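Local coordinates for putative L-alanine-DL-glutamate epimerase (Burkholderia xenovorans, PDB 3GO2), which binds magnesium and probably works as a racemase or epimerase of the mandelate racemase/muconate lactonizing enzyme family, at residues 15-20 / 134-139; 39-44 / 316-321; 126-131 / 165-170; 321-326 / 346-351. One frame throughout, in Å; residues are numbered along the deposited sequence.

Contact 1 (15-20 / 134-139); sequences AGWRNY and PKFFGP
Phe136 lies flat against the backbone of Gly16, while Phe137 turns its rim to the indole of Trp17. The Gly16 CA sits 3.6 Å from the centroid of the Phe136 ring, 21° off the ring normal, a CH-pi contact over one face; Lys135 CG rests over the opposite face. The ring settles directly on the main chain at Gly16, whose backbone angles, and the closeness of the ring, leave no place for a CB. Trp17 holds its CG between the backbone N and the carbonyl carbon (chi1 58°), which stands the indole up beside both phenylalanines. Its NE1 approaches Phe137 CE2 at 3.5 Å, at the ring edge and in plane. The five-membered ring of Trp17 and the Phe137 ring meet rim to rim, planes 75° apart. His133 stacks on the indole and Trp129 meets it edge-to-face. The turn, of the N-terminal domain, probably corresponds to the loop closing over the active site in this family: Trp17 lies about 7 Å, side chain to side chain, from His125 and Arg178, which bind 2-oxoglutarate in a structure of this protein. Between the two segments the joint is aromatic and CH-pi, without directional polar bonds.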
loop_
_atom_site.group_PDB
_atom_site.type_symbol
_atom_site.label_atom_id
_atom_site.label_comp_id
_atom_site.label_asym_id
_atom_site.label_seq_id
_atom_site.Cartn_x
_atom_site.Cartn_y
_atom_site.Cartn_z
ATOM N N ALA A 15 27.984 16.105 -38.171
ATOM C CA ALA A 15 26.648 15.665 -38.600
ATOM C C ALA A 15 25.690 16.869 -38.750
ATOM O O ALA A 15 24.487 16.771 -38.542
ATOM C CB ALA A 15 26.083 14.584 -37.617
ATOM N N GLY A 16 26.244 18.020 -39.114
ATOM C CA GLY A 16 25.458 19.194 -39.496
ATOM C C GLY A 16 25.198 20.099 -38.319
ATOM O O GLY A 16 25.913 21.089 -38.122
ATOM N N TRP A 17 24.185 19.749 -37.521
ATOM C CA TRP A 17 23.778 20.521 -36.341
ATOM C C TRP A 17 24.210 19.843 -35.048
ATOM O O TRP A 17 23.884 20.285 -33.945
ATOM C CB TRP A 17 22.258 20.702 -36.355
ATOM C CG TRP A 17 21.516 19.403 -36.388
ATOM C CD1 TRP A 17 21.279 18.627 -37.479
ATOM C CD2 TRP A 17 20.911 18.734 -35.281
ATOM N NE1 TRP A 17 20.570 17.514 -37.123
ATOM C CE2 TRP A 17 20.338 17.548 -35.777
ATOM C CE3 TRP A 17 20.812 19.011 -33.918
ATOM C CZ2 TRP A 17 19.642 16.659 -34.964
ATOM C CZ3 TRP A 17 20.129 18.127 -33.108
ATOM C CH2 TRP A 17 19.566 16.958 -33.626
ATOM N N ARG A 18 24.958 18.749 -35.206
ATOM C CA ARG A 18 25.489 17.971 -34.135
ATOM C C ARG A 18 26.644 17.149 -34.718
ATOM O O ARG A 18 26.895 17.183 -35.915
ATOM C CB ARG A 18 24.413 17.042 -33.555
ATOM C CG ARG A 18 23.825 16.121 -34.602
ATOM C CD ARG A 18 22.772 15.182 -34.018
ATOM N NE ARG A 18 22.161 14.386 -35.088
ATOM C CZ ARG A 18 21.262 13.426 -34.893
ATOM N NH1 ARG A 18 20.836 13.135 -33.657
ATOM N NH2 ARG A 18 20.771 12.764 -35.940
ATOM N N ASN A 19 27.321 16.393 -33.868
ATOM C CA ASN A 19 28.346 15.482 -34.326
ATOM C C ASN A 19 27.918 14.051 -34.114
ATOM O O ASN A 19 27.051 13.767 -33.275
ATOM C CB ASN A 19 29.627 15.716 -33.548
ATOM C CG ASN A 19 30.192 17.099 -33.790
ATOM O OD1 ASN A 19 30.189 17.576 -34.927
ATOM N ND2 ASN A 19 30.683 17.739 -32.736
ATOM N N TYR A 20 28.557 13.153 -34.845
ATOM C CA TYR A 20 28.478 11.733 -34.530
ATOM C C TYR A 20 29.738 11.339 -33.804
ATOM O O TYR A 20 30.789 11.892 -34.065
ATOM C CB TYR A 20 28.419 10.889 -35.778
ATOM C CG TYR A 20 27.172 10.976 -36.613
ATOM C CD1 TYR A 20 25.931 11.353 -36.083
ATOM C CD2 TYR A 20 27.212 10.578 -37.942
ATOM C CE1 TYR A 20 24.811 11.389 -36.869
ATOM C CE2 TYR A 20 26.087 10.605 -38.717
ATOM C CZ TYR A 20 24.892 11.005 -38.177
ATOM O OH TYR A 20 23.773 11.003 -38.983
ATOM N N PRO A 134 16.483 22.772 -41.610
ATOM C CA PRO A 134 16.259 22.849 -43.052
ATOM C C PRO A 134 17.535 22.987 -43.904
ATOM O O PRO A 134 17.506 22.663 -45.094
ATOM C CB PRO A 134 15.386 24.110 -43.203
ATOM C CG PRO A 134 15.701 24.936 -42.015
ATOM C CD PRO A 134 15.915 23.942 -40.912
ATOM N N LYS A 135 18.627 23.463 -43.295
ATOM C CA LYS A 135 19.931 23.525 -43.969
ATOM C C LYS A 135 20.419 22.125 -44.335
ATOM O O LYS A 135 21.195 21.952 -45.277
ATOM C CB LYS A 135 20.952 24.239 -43.074
ATOM C CG LYS A 135 22.428 24.071 -43.457
ATOM C CD LYS A 135 23.195 25.387 -43.548
ATOM C CE LYS A 135 23.215 25.910 -44.992
ATOM N NZ LYS A 135 23.216 27.417 -45.078
ATOM N N PHE A 136 19.961 21.125 -43.585
ATOM C CA PHE A 136 20.464 19.761 -43.759
ATOM C C PHE A 136 19.444 18.772 -44.283
ATOM O O PHE A 136 19.795 17.825 -45.009
ATOM C CB PHE A 136 21.052 19.298 -42.434
ATOM C CG PHE A 136 22.153 20.167 -41.968
ATOM C CD1 PHE A 136 23.371 20.183 -42.654
ATOM C CD2 PHE A 136 21.988 21.004 -40.893
ATOM C CE1 PHE A 136 24.393 21.007 -42.245
ATOM C CE2 PHE A 136 23.033 21.832 -40.474
ATOM C CZ PHE A 136 24.233 21.825 -41.167
ATOM N N PHE A 137 18.184 18.985 -43.909
ATOM C CA PHE A 137 17.095 18.111 -44.306
ATOM C C PHE A 137 16.032 18.935 -44.989
ATOM O O PHE A 137 15.390 19.786 -44.366
ATOM C CB PHE A 137 16.474 17.451 -43.074
ATOM C CG PHE A 137 17.481 16.869 -42.127
ATOM C CD1 PHE A 137 18.203 15.729 -42.475
ATOM C CD2 PHE A 137 17.717 17.452 -40.917
ATOM C CE1 PHE A 137 19.119 15.182 -41.625
ATOM C CE2 PHE A 137 18.648 16.896 -40.036
ATOM C CZ PHE A 137 19.345 15.755 -40.409
ATOM N N GLY A 138 15.841 18.661 -46.265
ATOM C CA GLY A 138 14.854 19.355 -47.041
ATOM C C GLY A 138 13.858 18.382 -47.613
ATOM O O GLY A 138 14.044 17.167 -47.501
ATOM N N PRO A 139 12.795 18.906 -48.248
ATOM C CA PRO A 139 12.584 20.344 -48.401
ATOM C C PRO A 139 12.190 20.991 -47.082
ATOM O O PRO A 139 11.488 20.349 -46.289
ATOM C CB PRO A 139 11.412 20.425 -49.379
ATOM C CG PRO A 139 10.694 19.162 -49.200
ATOM C CD PRO A 139 11.718 18.131 -48.873
#

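Contact 2 (39-44 / 316-321); sequences EGFGSP and APHNFY
An aromatic cluster of Phe41, His318 and Phe320 joins the loop that follows strand 32-37 of the N-terminal domain to the chain leaving strand 314-317 of the barrel. Phe41 offers a ring face and the other two present edges. Phe320 CZ comes down 3.8 Å from Phe41 CG, nearer the rim than the centre, in an edge-to-face pair with planes 76° apart. His318 makes an offset edge-to-face contact at a shallower 64°, its CE1 reaching Phe41 CE2 at 4.0 Å. Phe41 centres an inverse gamma turn, its CG anti to the backbone N (chi1 -161°), which carries the ring out toward the barrel. His318 ND1 is hydrogen-bonded to Asp292 OD1, which helps fix the rotation of the imidazole. Pro78 of a second subunit packs on Phe41, so the cluster lies close to a subunit interface. The His318 side chain is about 4 Å from a bound magnesium ion and about 3 Å from that of Glu269, which with Asp219 and Glu245 binds magnesium in this structure. A histidine paired with an aspartate, beneath a capping-domain loop at the barrel mouth, recalls the active site of mandelate racemase and its relatives.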
loop_
_atom_site.group_PDB
_atom_site.type_symbol
_atom_site.label_atom_id
_atom_site.label_comp_id
_atom_site.label_asym_id
_atom_site.label_seq_id
_atom_site.Cartn_x
_atom_site.Cartn_y
_atom_site.Cartn_z
ATOM N N GLU A 39 26.762 12.756 -27.785
ATOM C CA GLU A 39 26.901 13.727 -26.691
ATOM C C GLU A 39 25.905 14.882 -26.809
ATOM O O GLU A 39 25.672 15.607 -25.829
ATOM C CB GLU A 39 28.300 14.304 -26.651
ATOM C CG GLU A 39 29.350 13.297 -26.232
ATOM C CD GLU A 39 30.711 13.881 -26.041
ATOM O OE1 GLU A 39 30.886 15.084 -26.296
ATOM O OE2 GLU A 39 31.613 13.125 -25.635
ATOM N N GLY A 40 25.330 15.054 -27.992
ATOM C CA GLY A 40 24.369 16.145 -28.243
ATOM C C GLY A 40 23.071 16.159 -27.460
ATOM O O GLY A 40 22.571 17.241 -27.128
ATOM N N PHE A 41 22.522 14.985 -27.163
ATOM C CA PHE A 41 21.248 14.875 -26.444
ATOM C C PHE A 41 21.492 14.957 -24.943
ATOM O O PHE A 41 21.216 14.022 -24.192
ATOM C CB PHE A 41 20.521 13.593 -26.823
ATOM C CG PHE A 41 19.035 13.600 -26.501
ATOM C CD1 PHE A 41 18.211 14.603 -26.990
ATOM C CD2 PHE A 41 18.459 12.566 -25.771
ATOM C CE1 PHE A 41 16.853 14.616 -26.711
ATOM C CE2 PHE A 41 17.093 12.564 -25.500
ATOM C CZ PHE A 41 16.294 13.605 -25.977
ATOM N N GLY A 42 22.020 16.095 -24.529
ATOM C CA GLY A 42 22.163 16.423 -23.115
ATOM C C GLY A 42 23.273 15.679 -22.412
ATOM O O GLY A 42 23.259 15.584 -21.179
ATOM N N SER A 43 24.272 15.217 -23.173
ATOM C CA SER A 43 25.237 14.252 -22.646
ATOM C C SER A 43 26.704 14.650 -22.859
ATOM O O SER A 43 27.490 13.874 -23.397
ATOM C CB SER A 43 24.966 12.873 -23.273
ATOM O OG SER A 43 23.650 12.422 -23.034
ATOM N N PRO A 44 27.113 15.846 -22.389
ATOM C CA PRO A 44 28.531 16.160 -22.428
ATOM C C PRO A 44 29.357 15.201 -21.563
ATOM O O PRO A 44 28.906 14.812 -20.491
ATOM C CB PRO A 44 28.595 17.569 -21.819
ATOM C CG PRO A 44 27.379 17.658 -20.932
ATOM C CD PRO A 44 26.330 16.837 -21.619
ATOM N N ALA A 316 10.328 -0.234 -27.488
ATOM C CA ALA A 316 10.716 0.348 -28.773
ATOM C C ALA A 316 12.102 0.962 -28.618
ATOM O O ALA A 316 12.339 1.699 -27.678
ATOM C CB ALA A 316 9.727 1.426 -29.212
ATOM N N PRO A 317 13.012 0.687 -29.562
ATOM C CA PRO A 317 14.310 1.374 -29.475
ATOM C C PRO A 317 14.247 2.862 -29.740
ATOM O O PRO A 317 13.405 3.332 -30.528
ATOM C CB PRO A 317 15.143 0.723 -30.589
ATOM C CG PRO A 317 14.361 -0.337 -31.119
ATOM C CD PRO A 317 12.989 -0.334 -30.617
ATOM N N HIS A 318 15.126 3.596 -29.053
ATOM C CA HIS A 318 15.368 5.001 -29.309
ATOM C C HIS A 318 16.460 5.067 -30.381
ATOM O O HIS A 318 17.589 4.597 -30.187
ATOM C CB HIS A 318 15.822 5.665 -28.026
ATOM C CG HIS A 318 15.889 7.146 -28.097
ATOM N ND1 HIS A 318 16.673 7.880 -27.238
ATOM C CD2 HIS A 318 15.222 8.044 -28.867
ATOM C CE1 HIS A 318 16.486 9.164 -27.471
ATOM N NE2 HIS A 318 15.627 9.294 -28.464
ATOM N N ASN A 319 16.127 5.638 -31.529
ATOM C CA ASN A 319 17.029 5.572 -32.665
ATOM C C ASN A 319 16.883 6.800 -33.527
ATOM O O ASN A 319 15.955 6.876 -34.322
ATOM C CB ASN A 319 16.710 4.321 -33.483
ATOM C CG ASN A 319 17.667 4.120 -34.626
ATOM O OD1 ASN A 319 18.871 4.122 -34.427
ATOM N ND2 ASN A 319 17.136 3.969 -35.833
ATOM N N PHE A 320 17.794 7.754 -33.362
ATOM C CA PHE A 320 17.706 9.030 -34.074
ATOM C C PHE A 320 19.092 9.616 -34.388
ATOM O O PHE A 320 19.296 10.832 -34.431
ATOM C CB PHE A 320 16.786 10.006 -33.321
ATOM C CG PHE A 320 17.393 10.641 -32.110
ATOM C CD1 PHE A 320 17.662 12.019 -32.091
ATOM C CD2 PHE A 320 17.707 9.891 -30.988
ATOM C CE1 PHE A 320 18.220 12.608 -30.956
ATOM C CE2 PHE A 320 18.275 10.489 -29.872
ATOM C CZ PHE A 320 18.537 11.824 -29.863
ATOM N N TYR A 321 20.034 8.720 -34.647
ATOM C CA TYR A 321 21.419 9.080 -34.846
ATOM C C TYR A 321 21.822 8.627 -36.260
ATOM O O TYR A 321 21.018 8.697 -37.200
ATOM C CB TYR A 321 22.256 8.372 -33.781
ATOM C CG TYR A 321 21.707 8.401 -32.351
ATOM C CD1 TYR A 321 21.957 9.492 -31.523
ATOM C CD2 TYR A 321 20.986 7.301 -31.821
ATOM C CE1 TYR A 321 21.492 9.523 -30.165
ATOM C CE2 TYR A 321 20.489 7.310 -30.475
ATOM C CZ TYR A 321 20.763 8.431 -29.657
ATOM O OH TYR A 321 20.331 8.482 -28.331
#

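Contact 3 (126-131 / 165-170); sequences CPTWRI and NIFIHD
Thr128 meets both Asn165 and Phe167 from the start of helix 128-132, just after Pro127, which occupies the N-cap position and follows a cis peptide bond. The threonine OG1 stands anti to its own carbonyl carbon, and there it accepts a hydrogen bond of 2.7 Å from Asn165 ND2. The bond is bent, 145° at the hydrogen, and OG1 lies 16° out of the Asn165 amide plane. This grip helps fix the rotation of the amide of Asn165, a residue that binds fumarate in another structure of this protein; Asn221, another ligand-binding residue, has its side chain about 3 Å from it. The same threonine borders Phe167: its CB lies in the ring plane at the edge, and OG1 comes within 3.6 Å of Phe167 CE2. Phe167 is in the last part of the broken strand 161-168, and Asn165 in the irregular piece before it, in the enolase-type barrel whose strand ends surround the active site. Trp129 stacks on His125, while Arg130 forms salt bridges with Asp347 and Glu153. One turn on from Pro127, to whose O the Ile131 N is bonded at 2.9 Å, Ile131 comes back to the strand. Its CD1 lies over the centre of the Phe167 ring, 3.6 Å from the centroid and 9° off the normal, and its CG2 reaches Phe167 CE1 at 3.5 Å.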
loop_
_atom_site.group_PDB
_atom_site.type_symbol
_atom_site.label_atom_id
_atom_site.label_comp_id
_atom_site.label_asym_id
_atom_site.label_seq_id
_atom_site.Cartn_x
_atom_site.Cartn_y
_atom_site.Cartn_z
ATOM N N CYS A 126 9.362 13.971 -37.860
ATOM C CA CYS A 126 8.608 14.140 -39.100
ATOM C C CYS A 126 7.376 14.974 -38.817
ATOM O O CYS A 126 6.364 14.436 -38.357
ATOM C CB CYS A 126 8.184 12.772 -39.612
ATOM S SG CYS A 126 7.221 12.858 -41.176
ATOM N N PRO A 127 7.415 16.274 -39.129
ATOM C CA PRO A 127 8.380 17.050 -39.936
ATOM C C PRO A 127 9.452 17.820 -39.149
ATOM O O PRO A 127 10.058 18.788 -39.644
ATOM C CB PRO A 127 7.459 18.031 -40.687
ATOM C CG PRO A 127 6.261 18.198 -39.760
ATOM C CD PRO A 127 6.245 17.099 -38.754
ATOM N N THR A 128 9.710 17.381 -37.918
ATOM C CA THR A 128 10.602 18.092 -37.026
ATOM C C THR A 128 11.966 18.478 -37.611
ATOM O O THR A 128 12.397 19.624 -37.462
ATOM C CB THR A 128 10.784 17.252 -35.761
ATOM O OG1 THR A 128 9.500 16.891 -35.263
ATOM C CG2 THR A 128 11.607 17.954 -34.713
ATOM N N TRP A 129 12.634 17.525 -38.263
ATOM C CA TRP A 129 13.917 17.765 -38.906
ATOM C C TRP A 129 13.831 18.784 -40.045
ATOM O O TRP A 129 14.695 19.627 -40.159
ATOM C CB TRP A 129 14.507 16.450 -39.415
ATOM C CG TRP A 129 15.300 15.623 -38.423
ATOM C CD1 TRP A 129 15.977 14.469 -38.710
ATOM C CD2 TRP A 129 15.504 15.859 -37.018
ATOM N NE1 TRP A 129 16.578 13.974 -37.581
ATOM C CE2 TRP A 129 16.301 14.804 -36.531
ATOM C CE3 TRP A 129 15.065 16.837 -36.123
ATOM C CZ2 TRP A 129 16.675 14.695 -35.188
ATOM C CZ3 TRP A 129 15.455 16.745 -34.799
ATOM C CH2 TRP A 129 16.250 15.677 -34.342
ATOM N N ARG A 130 12.790 18.714 -40.868
ATOM C CA ARG A 130 12.626 19.697 -41.947
ATOM C C ARG A 130 12.276 21.081 -41.441
ATOM O O ARG A 130 12.527 22.075 -42.109
ATOM C CB ARG A 130 11.583 19.223 -42.967
ATOM C CG ARG A 130 12.039 18.001 -43.735
ATOM C CD ARG A 130 10.965 17.404 -44.614
ATOM N NE ARG A 130 11.390 16.128 -45.164
ATOM C CZ ARG A 130 10.816 15.514 -46.194
ATOM N NH1 ARG A 130 9.765 16.058 -46.805
ATOM N NH2 ARG A 130 11.295 14.363 -46.611
ATOM N N ILE A 131 11.676 21.170 -40.263
ATOM C CA ILE A 131 11.370 22.466 -39.680
ATOM C C ILE A 131 12.577 23.045 -38.949
ATOM O O ILE A 131 12.908 24.236 -39.097
ATOM C CB ILE A 131 10.199 22.372 -38.674
ATOM C CG1 ILE A 131 8.897 21.947 -39.368
ATOM C CG2 ILE A 131 10.034 23.692 -37.898
ATOM C CD1 ILE A 131 7.807 21.573 -38.385
ATOM N N ASN A 165 6.677 16.512 -32.966
ATOM C CA ASN A 165 6.926 17.150 -31.664
ATOM C C ASN A 165 5.983 18.362 -31.544
ATOM O O ASN A 165 4.908 18.373 -32.163
ATOM C CB ASN A 165 8.387 17.535 -31.549
ATOM C CG ASN A 165 9.326 16.337 -31.617
ATOM O OD1 ASN A 165 9.808 15.833 -30.571
ATOM N ND2 ASN A 165 9.593 15.869 -32.819
ATOM N N ILE A 166 6.345 19.350 -30.741
ATOM C CA ILE A 166 5.470 20.499 -30.476
ATOM C C ILE A 166 5.957 21.721 -31.263
ATOM O O ILE A 166 7.121 22.138 -31.118
ATOM C CB ILE A 166 5.415 20.875 -28.979
ATOM C CG1 ILE A 166 5.221 19.635 -28.097
ATOM C CG2 ILE A 166 4.283 21.927 -28.723
ATOM C CD1 ILE A 166 5.382 19.915 -26.600
ATOM N N PHE A 167 5.042 22.294 -32.056
ATOM C CA PHE A 167 5.351 23.425 -32.914
ATOM C C PHE A 167 4.347 24.547 -32.796
ATOM O O PHE A 167 3.137 24.313 -32.731
ATOM C CB PHE A 167 5.464 22.987 -34.378
ATOM C CG PHE A 167 6.660 22.164 -34.627
ATOM C CD1 PHE A 167 7.897 22.769 -34.788
ATOM C CD2 PHE A 167 6.590 20.781 -34.597
ATOM C CE1 PHE A 167 9.013 21.994 -34.954
ATOM C CE2 PHE A 167 7.731 20.024 -34.766
ATOM C CZ PHE A 167 8.921 20.649 -34.943
ATOM N N ILE A 168 4.909 25.760 -32.789
ATOM C CA ILE A 168 4.154 26.999 -32.741
ATOM C C ILE A 168 4.141 27.627 -34.139
ATOM O O ILE A 168 5.200 28.026 -34.673
ATOM C CB ILE A 168 4.785 28.001 -31.771
ATOM C CG1 ILE A 168 5.028 27.358 -30.395
ATOM C CG2 ILE A 168 3.903 29.305 -31.708
ATOM C CD1 ILE A 168 3.791 26.754 -29.738
ATOM N N HIS A 169 2.940 27.725 -34.687
ATOM C CA HIS A 169 2.692 28.154 -36.075
ATOM C C HIS A 169 2.156 29.581 -36.184
ATOM O O HIS A 169 2.354 30.235 -37.210
ATOM C CB HIS A 169 1.676 27.218 -36.748
ATOM C CG HIS A 169 2.236 25.887 -37.152
ATOM N ND1 HIS A 169 2.809 25.664 -38.385
ATOM C CD2 HIS A 169 2.310 24.713 -36.483
ATOM C CE1 HIS A 169 3.209 24.400 -38.456
ATOM N NE2 HIS A 169 2.917 23.803 -37.313
ATOM N N ASP A 170 1.502 30.076 -35.145
ATOM C CA ASP A 170 0.732 31.325 -35.264
ATOM C C ASP A 170 1.331 32.503 -34.502
ATOM O O ASP A 170 0.616 33.473 -34.192
ATOM C CB ASP A 170 -0.732 31.097 -34.864
ATOM C CG ASP A 170 -0.915 30.864 -33.372
ATOM O OD1 ASP A 170 0.089 30.868 -32.615
ATOM O OD2 ASP A 170 -2.086 30.676 -32.982
#

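Contact 4 (321-326 / 346-351); sequences YGHLCT and IDRLAW
Arg348 brings its guanidinium to the start of helix 323-335, where it meets Tyr321, Gly322 and His323 in the tight part of the contact. NH1 donates to Tyr321 O at 2.9 Å, with 142° at the hydrogen. The nitrogen lies in the carbonyl plane on a lone pair, although the oxygen is itself tilted 26° out of the guanidinium plane. Gly322 CA fits against the guanidinium edge, in its plane, 3.5 Å from Arg348 NH1. Over one face comes the imidazole of His323, its CE1 at 3.7 Å from Arg348 NE, the two flat groups inclined by 25°. A chain bent at chi2 and chi3 folds the arginine back so that one group can serve all three neighbours. The guanidinium has further partners: NH1 forms a salt bridge with Glu352, and NH2 bonds to Asp345 O. The same Glu352 carboxylate accepts from His323 N at the helix start, and His323 NE2 is bonded to Asp353.

Away from this arginine the segments separate. The nearest CA atoms, those of Gly322 and Arg348, are 8.5 Å apart, and Thr326 OG1 stays 4.7 Å from Arg348 NH2. Arg348 is partly exposed, and beyond it the loop runs outward to solvent-exposed Ala350. Gly322 at the N-cap position, with Glu36 of the N-terminal domain bonded to Gly322 N and Cys325 N, marks a helix start where carboxylates accept from the first backbone N-H groups, here the helix after strand 314-317 of the barrel.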
loop_
_atom_site.group_PDB
_atom_site.type_symbol
_atom_site.label_atom_id
_atom_site.label_comp_id
_atom_site.label_asym_id
_atom_site.label_seq_id
_atom_site.Cartn_x
_atom_site.Cartn_y
_atom_site.Cartn_z
ATOM N N TYR A 321 20.034 8.720 -34.647
ATOM C CA TYR A 321 21.419 9.080 -34.846
ATOM C C TYR A 321 21.822 8.627 -36.260
ATOM O O TYR A 321 21.018 8.697 -37.200
ATOM C CB TYR A 321 22.256 8.372 -33.781
ATOM C CG TYR A 321 21.707 8.401 -32.351
ATOM C CD1 TYR A 321 21.957 9.492 -31.523
ATOM C CD2 TYR A 321 20.986 7.301 -31.821
ATOM C CE1 TYR A 321 21.492 9.523 -30.165
ATOM C CE2 TYR A 321 20.489 7.310 -30.475
ATOM C CZ TYR A 321 20.763 8.431 -29.657
ATOM O OH TYR A 321 20.331 8.482 -28.331
ATOM N N GLY A 322 23.049 8.136 -36.419
ATOM C CA GLY A 322 23.542 7.723 -37.728
ATOM C C GLY A 322 23.193 6.292 -38.095
ATOM O O GLY A 322 22.521 5.571 -37.343
ATOM N N HIS A 323 23.670 5.861 -39.262
ATOM C CA HIS A 323 23.341 4.508 -39.742
ATOM C C HIS A 323 23.816 3.418 -38.814
ATOM O O HIS A 323 23.175 2.388 -38.716
ATOM C CB HIS A 323 23.935 4.219 -41.130
ATOM C CG HIS A 323 23.238 4.910 -42.255
ATOM N ND1 HIS A 323 21.950 5.397 -42.166
ATOM C CD2 HIS A 323 23.659 5.183 -43.516
ATOM C CE1 HIS A 323 21.604 5.923 -43.325
ATOM N NE2 HIS A 323 22.624 5.808 -44.161
ATOM N N LEU A 324 24.965 3.584 -38.167
ATOM C CA LEU A 324 25.434 2.521 -37.273
ATOM C C LEU A 324 24.470 2.327 -36.090
ATOM O O LEU A 324 24.174 1.187 -35.714
ATOM C CB LEU A 324 26.866 2.750 -36.816
ATOM C CG LEU A 324 27.441 1.739 -35.827
ATOM C CD1 LEU A 324 27.256 0.302 -36.314
ATOM C CD2 LEU A 324 28.920 2.015 -35.567
ATOM N N CYS A 325 23.964 3.411 -35.526
ATOM C CA CYS A 325 22.939 3.284 -34.477
ATOM C C CYS A 325 21.717 2.541 -34.986
ATOM O O CYS A 325 21.134 1.737 -34.255
ATOM C CB CYS A 325 22.528 4.631 -33.921
ATOM S SG CYS A 325 23.814 5.382 -32.888
ATOM N N THR A 326 21.316 2.800 -36.229
ATOM C CA THR A 326 20.165 2.092 -36.787
ATOM C C THR A 326 20.439 0.605 -36.868
ATOM O O THR A 326 19.562 -0.223 -36.526
ATOM C CB THR A 326 19.779 2.644 -38.183
ATOM O OG1 THR A 326 19.361 4.003 -38.049
ATOM C CG2 THR A 326 18.629 1.837 -38.795
ATOM N N ILE A 346 14.108 9.105 -41.337
ATOM C CA ILE A 346 14.163 8.860 -42.772
ATOM C C ILE A 346 14.845 10.043 -43.487
ATOM O O ILE A 346 15.413 9.867 -44.579
ATOM C CB ILE A 346 12.742 8.531 -43.309
ATOM C CG1 ILE A 346 12.274 7.157 -42.802
ATOM C CG2 ILE A 346 12.696 8.565 -44.824
ATOM C CD1 ILE A 346 13.215 5.982 -43.112
ATOM N N ASP A 347 14.802 11.224 -42.870
ATOM C CA ASP A 347 15.574 12.387 -43.330
ATOM C C ASP A 347 17.048 12.163 -42.986
ATOM O O ASP A 347 17.407 12.017 -41.805
ATOM C CB ASP A 347 15.074 13.682 -42.699
ATOM C CG ASP A 347 13.616 13.985 -43.034
ATOM O OD1 ASP A 347 13.337 14.303 -44.216
ATOM O OD2 ASP A 347 12.763 13.897 -42.105
ATOM N N ARG A 348 17.896 12.131 -44.024
ATOM C CA ARG A 348 19.322 11.872 -43.833
ATOM C C ARG A 348 20.162 13.014 -44.368
ATOM O O ARG A 348 19.784 13.717 -45.316
ATOM C CB ARG A 348 19.782 10.577 -44.511
ATOM C CG ARG A 348 18.969 9.307 -44.240
ATOM C CD ARG A 348 18.701 9.056 -42.769
ATOM N NE ARG A 348 19.909 8.882 -41.980
ATOM C CZ ARG A 348 19.904 8.465 -40.708
ATOM N NH1 ARG A 348 21.025 8.328 -40.031
ATOM N NH2 ARG A 348 18.757 8.176 -40.105
ATOM N N LEU A 349 21.317 13.182 -43.754
ATOM C CA LEU A 349 22.327 14.109 -44.242
ATOM C C LEU A 349 22.809 13.724 -45.641
ATOM O O LEU A 349 22.892 12.552 -46.004
ATOM C CB LEU A 349 23.539 14.098 -43.323
ATOM C CG LEU A 349 23.316 14.466 -41.861
ATOM C CD1 LEU A 349 24.575 14.186 -41.048
ATOM C CD2 LEU A 349 22.895 15.907 -41.694
ATOM N N ALA A 350 23.184 14.740 -46.411
ATOM C CA ALA A 350 23.637 14.516 -47.777
ATOM C C ALA A 350 24.887 13.633 -47.855
ATOM O O ALA A 350 25.088 12.923 -48.844
ATOM C CB ALA A 350 23.874 15.858 -48.458
ATOM N N TRP A 351 25.709 13.658 -46.816
ATOM C CA TRP A 351 26.922 12.835 -46.762
ATOM C C TRP A 351 26.804 11.572 -45.893
ATOM O O TRP A 351 27.789 10.883 -45.637
ATOM C CB TRP A 351 28.120 13.684 -46.327
ATOM C CG TRP A 351 28.038 14.260 -44.958
ATOM C CD1 TRP A 351 28.535 13.704 -43.814
ATOM C CD2 TRP A 351 27.427 15.499 -44.567
ATOM N NE1 TRP A 351 28.316 14.529 -42.757
ATOM C CE2 TRP A 351 27.621 15.631 -43.175
ATOM C CE3 TRP A 351 26.737 16.506 -45.253
ATOM C CZ2 TRP A 351 27.141 16.715 -42.448
ATOM C CZ3 TRP A 351 26.262 17.605 -44.525
ATOM C CH2 TRP A 351 26.469 17.695 -43.137
#

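Contacts 2 and 4 are buried, contacts 1 and 3 only partly so and further from the chain centre. Contacts 2 and 4 share Tyr321 and act on successive barrel elements, strand 314-317 and helix 323-335. Contacts 1 and 2 both engage loops of the N-terminal domain and depend on rings, without hydrogen bonds across them; contacts 3 and 4 each add one hydrogen bond, to a threonine hydroxyl and to a main-chain carbonyl respectively. The four are knitted together: Arg18 of contact 1 bonds to Phe320 O of contact 2, and contact 3 reaches contact 1 through Trp129 and contact 4 through Arg130.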